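PDB 2YZK: orotate phosphoribosyltransferase from Aeropyrum pernix, which probably catalyses the magnesium-dependent transfer of a ribosyl phosphate group from 5-phosphoribose 1-diphosphate to orotate, giving orotidine monophosphate in pyrimidine biosynthesis. Local coordinates for residues A[111-114]-A[120-123]; A[147-152]-A[158-163]; A[29-34]-A[141-146]. All coordinates share one frame; numbering follows the deposited sequence.

Overall arrangement
Contacts 1 and 2, with centres about 9 Å apart, each set a helix (120-131 or 149-154) against the five-stranded parallel sheet of a Rossmann-like phosphoribosyltransferase fold; Thr120 and Ala123 pack on Leu152 where they meet. Contact 3 lies about 12 Å from contact 1 and 13 Å from contact 2, centre to centre, and joins the N-terminal region to the turn where strand 135-141 gives way to strand 143-144. Along the chain, contact 1 falls within the long span bridged by contact 3, and contact 2 follows both. Contact 1 holds residues predicted to bind phosphoribosyl diphosphate, contact 3 holds Arg145, predicted to bind orotate, and the side chain of Ala149 in contact 2 lies about 4 Å from Gly119.

Contact 1: residues A[111-114]-A[120-123]; sequences VVDD and TSIA
Asp113 OD2 accepts hydrogen bonds from two waters, and both of these also bond to Ser121 OG, giving a double bridge between strand 108-113 and helix 120-131. Water 2 lies 2.7 Å from Asp113 OD2 and 2.8 Å from Ser121 OG, and the bridge rests chiefly on it. Water 1 is modelled unusually close to the carboxylate, and lies 3.2 Å from Ser121 OG. The two oxygens themselves, Asp113 OD2 and Ser121 OG, stay 3.7 Å apart and are joined through water alone. Ser121 suits the first turn of the helix because its short hydroxyl, set between its own backbone N and carbonyl carbon (chi1 60°), faces the strand. On the other carboxylate oxygen, Asp113 OD1 takes a weak bond from the backbone N of Asp114.

Toward Val111 the contact turns apolar. Ile122 presents CG1 near Asp113 OD2 and CG2 to Val111 CG2, 4.1 Å away, with the valine and isoleucine side chains crossing at a slant. These branched residues belong to the buried layer between sheet and helix, where Ala139 of the neighbouring strand touches both.

Strand, loop and helix here carry the sequence signature for 5-phosphoribose 1-diphosphate binding, and Asp113, Asp114, Thr120 and Ser121 are predicted to bind this ligand, shared between the two subunits. The contact thus sets a buried carboxylate, its OD2 satisfied by waters shared with Ser121, beside apolar packing.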
loop_
_atom_site.group_PDB
_atom_site.type_symbol
_atom_site.label_atom_id
_atom_site.label_comp_id
_atom_site.label_asym_id
_atom_site.label_seq_id
_atom_site.Cartn_x
_atom_site.Cartn_y
_atom_site.Cartn_z
ATOM N N VAL A 111 -6.949 10.539 -7.148
ATOM C CA VAL A 111 -6.756 9.095 -7.080
ATOM C C VAL A 111 -5.455 8.735 -7.780
ATOM O O VAL A 111 -5.079 9.361 -8.772
ATOM C CB VAL A 111 -7.912 8.322 -7.739
ATOM C CG1 VAL A 111 -9.174 8.516 -6.936
ATOM C CG2 VAL A 111 -8.120 8.793 -9.159
ATOM N N VAL A 112 -4.775 7.722 -7.249
ATOM C CA VAL A 112 -3.491 7.290 -7.787
ATOM C C VAL A 112 -3.429 5.788 -8.053
ATOM O O VAL A 112 -3.843 4.975 -7.219
ATOM C CB VAL A 112 -2.351 7.649 -6.799
ATOM C CG1 VAL A 112 -1.010 7.154 -7.329
ATOM C CG2 VAL A 112 -2.319 9.151 -6.569
ATOM N N ASP A 113 -2.910 5.421 -9.221
ATOM C CA ASP A 113 -2.749 4.012 -9.569
ATOM C C ASP A 113 -1.418 3.905 -10.296
ATOM O O ASP A 113 -0.932 4.896 -10.841
ATOM C CB ASP A 113 -3.886 3.529 -10.475
ATOM C CG ASP A 113 -4.109 2.025 -10.377
ATOM O OD1 ASP A 113 -3.307 1.342 -9.706
ATOM O OD2 ASP A 113 -5.090 1.525 -10.967
ATOM N N ASP A 114 -0.810 2.721 -10.306
ATOM C CA ASP A 114 0.470 2.615 -10.980
ATOM C C ASP A 114 0.351 2.613 -12.498
ATOM O O ASP A 114 1.031 3.387 -13.167
ATOM C CB ASP A 114 1.272 1.401 -10.464
ATOM C CG ASP A 114 0.565 0.065 -10.665
ATOM O OD1 ASP A 114 -0.648 0.025 -10.967
ATOM O OD2 ASP A 114 1.253 -0.966 -10.493
ATOM N N THR A 120 -11.238 1.107 -16.095
ATOM C CA THR A 120 -12.354 0.651 -15.270
ATOM C C THR A 120 -12.034 0.505 -13.781
ATOM O O THR A 120 -12.895 0.755 -12.937
ATOM C CB THR A 120 -12.935 -0.692 -15.796
ATOM O OG1 THR A 120 -11.877 -1.636 -15.994
ATOM C CG2 THR A 120 -13.665 -0.476 -17.113
ATOM N N SER A 121 -10.811 0.101 -13.451
ATOM C CA SER A 121 -10.443 -0.052 -12.048
ATOM C C SER A 121 -10.445 1.320 -11.379
ATOM O O SER A 121 -10.850 1.464 -10.225
ATOM C CB SER A 121 -9.059 -0.702 -11.914
ATOM O OG SER A 121 -8.055 0.079 -12.540
ATOM N N ILE A 122 -9.993 2.330 -12.116
ATOM C CA ILE A 122 -9.961 3.687 -11.593
ATOM C C ILE A 122 -11.390 4.215 -11.506
ATOM O O ILE A 122 -11.765 4.851 -10.525
ATOM C CB ILE A 122 -9.108 4.599 -12.503
ATOM C CG1 ILE A 122 -7.661 4.088 -12.507
ATOM C CG2 ILE A 122 -9.169 6.044 -12.013
ATOM C CD1 ILE A 122 -6.716 4.686 -13.542
ATOM N N ALA A 123 -12.184 3.927 -12.536
ATOM C CA ALA A 123 -13.577 4.363 -12.583
ATOM C C ALA A 123 -14.352 3.869 -11.363
ATOM O O ALA A 123 -15.147 4.612 -10.777
ATOM C CB ALA A 123 -14.240 3.856 -13.866
HETATM O O HOH W 1 -5.444 1.634 -13.438
HETATM O O HOH W 2 -5.986 -0.981 -10.949
#

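Contact 2: residues A[147-152]-A[158-163]; sequences EGAGEL and VRLVSV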
loop_
_atom_site.group_PDB
_atom_site.type_symbol
_atom_site.label_atom_id
_atom_site.label_comp_id
_atom_site.label_asym_id
_atom_site.label_seq_id
_atom_site.Cartn_x
_atom_site.Cartn_y
_atom_site.Cartn_z
ATOM N N GLU A 147 -4.726 2.805 -23.917
ATOM C CA GLU A 147 -5.684 1.880 -24.498
ATOM C C GLU A 147 -7.123 2.127 -24.052
ATOM O O GLU A 147 -7.856 1.197 -23.701
ATOM C CB GLU A 147 -5.232 0.443 -24.202
ATOM C CG GLU A 147 -3.872 0.143 -24.853
ATOM C CD GLU A 147 -3.266 -1.194 -24.459
ATOM O OE1 GLU A 147 -3.790 -1.854 -23.540
ATOM O OE2 GLU A 147 -2.245 -1.581 -25.071
ATOM N N GLY A 148 -7.516 3.397 -24.060
ATOM C CA GLY A 148 -8.879 3.750 -23.698
ATOM C C GLY A 148 -9.175 4.277 -22.305
ATOM O O GLY A 148 -10.282 4.754 -22.068
ATOM N N ALA A 149 -8.214 4.210 -21.387
ATOM C CA ALA A 149 -8.443 4.682 -20.022
ATOM C C ALA A 149 -8.814 6.158 -19.959
ATOM O O ALA A 149 -9.785 6.534 -19.295
ATOM C CB ALA A 149 -7.208 4.423 -19.157
ATOM N N GLY A 150 -8.043 6.993 -20.647
ATOM C CA GLY A 150 -8.315 8.419 -20.632
ATOM C C GLY A 150 -9.681 8.792 -21.172
ATOM O O GLY A 150 -10.350 9.669 -20.628
ATOM N N GLU A 151 -10.097 8.131 -22.249
ATOM C CA GLU A 151 -11.393 8.409 -22.858
ATOM C C GLU A 151 -12.538 7.984 -21.947
ATOM O O GLU A 151 -13.540 8.697 -21.812
ATOM C CB GLU A 151 -11.521 7.674 -24.197
ATOM C CG GLU A 151 -10.608 8.174 -25.309
ATOM C CD GLU A 151 -9.132 7.996 -25.006
ATOM O OE1 GLU A 151 -8.753 6.962 -24.412
ATOM O OE2 GLU A 151 -8.346 8.892 -25.381
ATOM N N LEU A 152 -12.392 6.817 -21.325
ATOM C CA LEU A 152 -13.415 6.296 -20.434
ATOM C C LEU A 152 -13.593 7.219 -19.235
ATOM O O LEU A 152 -14.719 7.553 -18.863
ATOM C CB LEU A 152 -13.049 4.878 -19.973
ATOM C CG LEU A 152 -14.040 4.150 -19.055
ATOM C CD1 LEU A 152 -13.929 2.649 -19.261
ATOM C CD2 LEU A 152 -13.765 4.508 -17.601
ATOM N N VAL A 158 -13.529 12.873 -15.320
ATOM C CA VAL A 158 -12.239 12.673 -14.671
ATOM C C VAL A 158 -11.106 12.815 -15.689
ATOM O O VAL A 158 -11.143 12.220 -16.767
ATOM C CB VAL A 158 -12.166 11.283 -14.004
ATOM C CG1 VAL A 158 -10.772 11.060 -13.420
ATOM C CG2 VAL A 158 -13.228 11.179 -12.906
ATOM N N ARG A 159 -10.112 13.629 -15.344
ATOM C CA ARG A 159 -8.964 13.865 -16.212
ATOM C C ARG A 159 -7.819 12.949 -15.806
ATOM O O ARG A 159 -7.329 13.026 -14.680
ATOM C CB ARG A 159 -8.503 15.324 -16.102
ATOM C CG ARG A 159 -7.302 15.652 -16.978
ATOM C CD ARG A 159 -6.666 16.992 -16.619
ATOM N NE ARG A 159 -6.232 17.010 -15.226
ATOM C CZ ARG A 159 -5.216 17.733 -14.761
ATOM N NH1 ARG A 159 -4.517 18.506 -15.581
ATOM N NH2 ARG A 159 -4.900 17.680 -13.472
ATOM N N LEU A 160 -7.400 12.079 -16.720
ATOM C CA LEU A 160 -6.301 11.164 -16.446
ATOM C C LEU A 160 -4.989 11.844 -16.809
ATOM O O LEU A 160 -4.860 12.420 -17.890
ATOM C CB LEU A 160 -6.444 9.881 -17.277
ATOM C CG LEU A 160 -5.290 8.869 -17.182
ATOM C CD1 LEU A 160 -5.275 8.237 -15.796
ATOM C CD2 LEU A 160 -5.454 7.788 -18.247
ATOM N N VAL A 161 -4.025 11.792 -15.896
ATOM C CA VAL A 161 -2.705 12.361 -16.133
ATOM C C VAL A 161 -1.691 11.250 -15.859
ATOM O O VAL A 161 -1.838 10.492 -14.900
ATOM C CB VAL A 161 -2.421 13.554 -15.194
ATOM C CG1 VAL A 161 -1.027 14.094 -15.462
ATOM C CG2 VAL A 161 -3.466 14.649 -15.411
ATOM N N SER A 162 -0.668 11.145 -16.702
ATOM C CA SER A 162 0.335 10.103 -16.523
ATOM C C SER A 162 1.749 10.640 -16.650
ATOM O O SER A 162 1.985 11.628 -17.344
ATOM C CB SER A 162 0.129 8.998 -17.563
ATOM O OG SER A 162 0.297 9.503 -18.879
ATOM N N VAL A 163 2.686 9.992 -15.969
ATOM C CA VAL A 163 4.081 10.398 -16.049
ATOM C C VAL A 163 4.569 10.050 -17.450
ATOM O O VAL A 163 5.285 10.830 -18.086
ATOM C CB VAL A 163 4.945 9.667 -14.996
ATOM C CG1 VAL A 163 6.419 9.961 -15.233
ATOM C CG2 VAL A 163 4.548 10.132 -13.599
HETATM O O HOH W 3 -9.470 11.670 -18.804
#
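Apolar packing comes first: Leu160 extends one methyl, CD2, over the start of helix 149-154. That methyl lies 3.9 Å from Ala149 CB and 3.6 Å from Gly150 N. The first torsion, with CG opposite the backbone N (chi1 175°), carries the branch toward the helix. The lack of a side chain at Gly150 lets the methyl lie on its backbone, the CA atoms of Gly150 and Leu160 being 5.4 Å apart. Leu160 also touches Ala139, Val141 and Asp144.

Polar linkage is made by water. Water 3 is held by three bonds, donating to Gly150 O (2.8 Å) and to Val158 O (2.7 Å) while accepting from Leu160 N (3.0 Å). It thereby ties a carbonyl of the first helical turn to the backbone at the beginning of the strand.

Helix geometry explains a further residue choice. Gly148 occupies the N-cap position with a positive phi of 100°, and at its backbone angles a CB would jam against the carbonyl O of Glu147; its own carbonyl oxygen receives the backbone N of Leu152.

On the opposite face of the strand, Val161 CG2 lies 3.6 Å above the centre of the Arg159 guanidinium. That face looks toward helix 38-58, where Asp55 forms a salt bridge with Arg159 and Val51 touches Val161.

Strand 159-162 is the outermost strand of the parallel sheet within this chain, reached from strand 135-141 by way of short strand 143-144 and helix 149-154: a beta-alpha-beta crossover of the Rossmann-like phosphoribosyltransferase fold.

Contact 3: residues A[29-34]-A[141-146]; sequences IDMRRL and VLVDRG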
loop_
_atom_site.group_PDB
_atom_site.type_symbol
_atom_site.label_atom_id
_atom_site.label_comp_id
_atom_site.label_asym_id
_atom_site.label_seq_id
_atom_site.Cartn_x
_atom_site.Cartn_y
_atom_site.Cartn_z
ATOM N N ILE A 29 4.693 -5.343 -18.285
ATOM C CA ILE A 29 4.951 -4.162 -17.475
ATOM C C ILE A 29 4.675 -4.444 -16.006
ATOM O O ILE A 29 3.655 -5.039 -15.664
ATOM C CB ILE A 29 4.067 -2.977 -17.934
ATOM C CG1 ILE A 29 4.447 -2.555 -19.354
ATOM C CG2 ILE A 29 4.204 -1.822 -16.973
ATOM C CD1 ILE A 29 5.594 -1.555 -19.443
ATOM N N ASP A 30 5.591 -4.030 -15.137
ATOM C CA ASP A 30 5.406 -4.235 -13.706
ATOM C C ASP A 30 6.057 -3.102 -12.922
ATOM O O ASP A 30 7.238 -3.159 -12.578
ATOM C CB ASP A 30 5.996 -5.573 -13.260
ATOM C CG ASP A 30 5.598 -5.933 -11.842
ATOM O OD1 ASP A 30 4.915 -5.105 -11.199
ATOM O OD2 ASP A 30 5.963 -7.033 -11.369
HETATM N N MSE A 31 5.263 -2.076 -12.643
HETATM C CA MSE A 31 5.732 -0.903 -11.920
HETATM C C MSE A 31 6.113 -1.228 -10.476
HETATM O O MSE A 31 6.830 -0.466 -9.825
HETATM C CB MSE A 31 4.641 0.168 -11.945
HETATM C CG MSE A 31 5.083 1.532 -12.445
HETATM SE SE MSE A 31 5.980 1.558 -14.028
HETATM C CE MSE A 31 5.177 0.266 -14.997
ATOM N N ARG A 32 5.632 -2.360 -9.976
ATOM C CA ARG A 32 5.935 -2.755 -8.605
ATOM C C ARG A 32 7.435 -2.954 -8.406
ATOM O O ARG A 32 7.952 -2.766 -7.306
ATOM C CB ARG A 32 5.187 -4.045 -8.250
ATOM C CG ARG A 32 3.667 -3.895 -8.225
ATOM C CD ARG A 32 2.982 -5.245 -8.049
ATOM N NE ARG A 32 3.372 -6.184 -9.096
ATOM C CZ ARG A 32 2.920 -7.432 -9.195
ATOM N NH1 ARG A 32 2.052 -7.902 -8.309
ATOM N NH2 ARG A 32 3.347 -8.213 -10.177
ATOM N N ARG A 33 8.137 -3.323 -9.470
ATOM C CA ARG A 33 9.572 -3.550 -9.362
ATOM C C ARG A 33 10.375 -2.294 -9.037
ATOM O O ARG A 33 11.530 -2.381 -8.637
ATOM C CB ARG A 33 10.092 -4.214 -10.635
ATOM C CG ARG A 33 9.507 -5.603 -10.849
ATOM C CD ARG A 33 10.054 -6.240 -12.106
ATOM N NE ARG A 33 11.441 -6.674 -11.967
ATOM C CZ ARG A 33 11.816 -7.807 -11.378
ATOM N NH1 ARG A 33 10.907 -8.628 -10.865
ATOM N NH2 ARG A 33 13.101 -8.132 -11.316
ATOM N N LEU A 34 9.768 -1.124 -9.189
ATOM C CA LEU A 34 10.475 0.108 -8.865
ATOM C C LEU A 34 10.560 0.296 -7.350
ATOM O O LEU A 34 11.430 1.009 -6.848
ATOM C CB LEU A 34 9.756 1.313 -9.466
ATOM C CG LEU A 34 9.571 1.327 -10.980
ATOM C CD1 LEU A 34 8.941 2.650 -11.374
ATOM C CD2 LEU A 34 10.915 1.158 -11.679
ATOM N N VAL A 141 -1.364 8.465 -12.700
ATOM C CA VAL A 141 -0.699 7.174 -12.826
ATOM C C VAL A 141 0.728 7.365 -13.331
ATOM O O VAL A 141 1.080 8.424 -13.846
ATOM C CB VAL A 141 -1.439 6.221 -13.805
ATOM C CG1 VAL A 141 -2.879 6.023 -13.359
ATOM C CG2 VAL A 141 -1.391 6.774 -15.223
ATOM N N LEU A 142 1.545 6.333 -13.164
ATOM C CA LEU A 142 2.927 6.375 -13.620
ATOM C C LEU A 142 2.962 6.118 -15.117
ATOM O O LEU A 142 3.604 6.851 -15.873
ATOM C CB LEU A 142 3.759 5.308 -12.904
ATOM C CG LEU A 142 4.218 5.636 -11.486
ATOM C CD1 LEU A 142 4.773 4.376 -10.833
ATOM C CD2 LEU A 142 5.272 6.745 -11.531
ATOM N N VAL A 143 2.255 5.076 -15.538
ATOM C CA VAL A 143 2.210 4.703 -16.944
ATOM C C VAL A 143 0.800 4.487 -17.475
ATOM O O VAL A 143 -0.001 3.761 -16.886
ATOM C CB VAL A 143 3.025 3.410 -17.205
ATOM C CG1 VAL A 143 2.854 2.966 -18.655
ATOM C CG2 VAL A 143 4.494 3.653 -16.905
ATOM N N ASP A 144 0.497 5.136 -18.593
ATOM C CA ASP A 144 -0.805 4.972 -19.224
ATOM C C ASP A 144 -0.555 4.104 -20.453
ATOM O O ASP A 144 0.259 4.451 -21.307
ATOM C CB ASP A 144 -1.382 6.333 -19.627
ATOM C CG ASP A 144 -2.692 6.217 -20.398
ATOM O OD1 ASP A 144 -3.312 5.132 -20.374
ATOM O OD2 ASP A 144 -3.107 7.220 -21.021
ATOM N N ARG A 145 -1.234 2.964 -20.532
ATOM C CA ARG A 145 -1.046 2.080 -21.670
ATOM C C ARG A 145 -1.567 2.721 -22.949
ATOM O O ARG A 145 -1.216 2.295 -24.050
ATOM C CB ARG A 145 -1.751 0.744 -21.436
ATOM C CG ARG A 145 -1.128 -0.117 -20.343
ATOM C CD ARG A 145 -1.731 -1.513 -20.379
ATOM N NE ARG A 145 -1.511 -2.123 -21.688
ATOM C CZ ARG A 145 -0.418 -2.800 -22.027
ATOM N NH1 ARG A 145 0.561 -2.977 -21.149
ATOM N NH2 ARG A 145 -0.290 -3.276 -23.258
ATOM N N GLY A 146 -2.393 3.752 -22.797
ATOM C CA GLY A 146 -2.955 4.433 -23.950
ATOM C C GLY A 146 -3.921 3.529 -24.684
ATOM O O GLY A 146 -3.949 3.487 -25.921
#
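Met31, a selenomethionine in this crystal, brings its CG to only 3.3 Å from Leu142 CD1, tighter than normal carbon-carbon packing. Its first torsion is also irregular, at -127°, away from the staggered positions, which suggests either a strained side chain or some imprecision in its placement; the closeness is therefore best treated as doubtful. Farther out, the side chain bends at chi2 and chi3, and this curl brings both SE and CE to 3.9 Å from Val143 CG2, the two side chains meeting nearly at right angles. A long, flexible, apolar residue suits this place, since it can mould itself to branched Leu142 and Val143 while Leu6 and Val115 also touch it.

The contact joins two parts of the phosphoribosyltransferase fold: the N-terminal region with its antiparallel strands, which probably corresponds to the hood of related phosphoribosyltransferases, and the small parallel sheet containing strand 143-144. Arg145, predicted to bind orotate, lies on the second segment, and its side chain also touches Thr117 and Val115. Its NH1 comes 4.3 Å from Ile29 CG1, a loose oblique approach, while its NE is engaged in a salt bridge with Glu147.

Each segment also contains an Asx turn. Asp30 OD1 accepts from the backbone N of Arg32 on one face of its carboxylate and from Arg32 NE (2.8 Å, 168°) on the other. Arg32 NE and NH2 grip Asp30 side-on in a salt bridge, NE to OD1 and NH2 to OD2, at the start of the short 3-10 segment 31-34. In the second turn Gly146 N donates to Asp144 OD1 (2.9 Å) from well above the carboxylate plane; the positive phi of Gly146 favours glycine. Nearby, Arg33 forms a salt bridge with Asp103 of the second subunit.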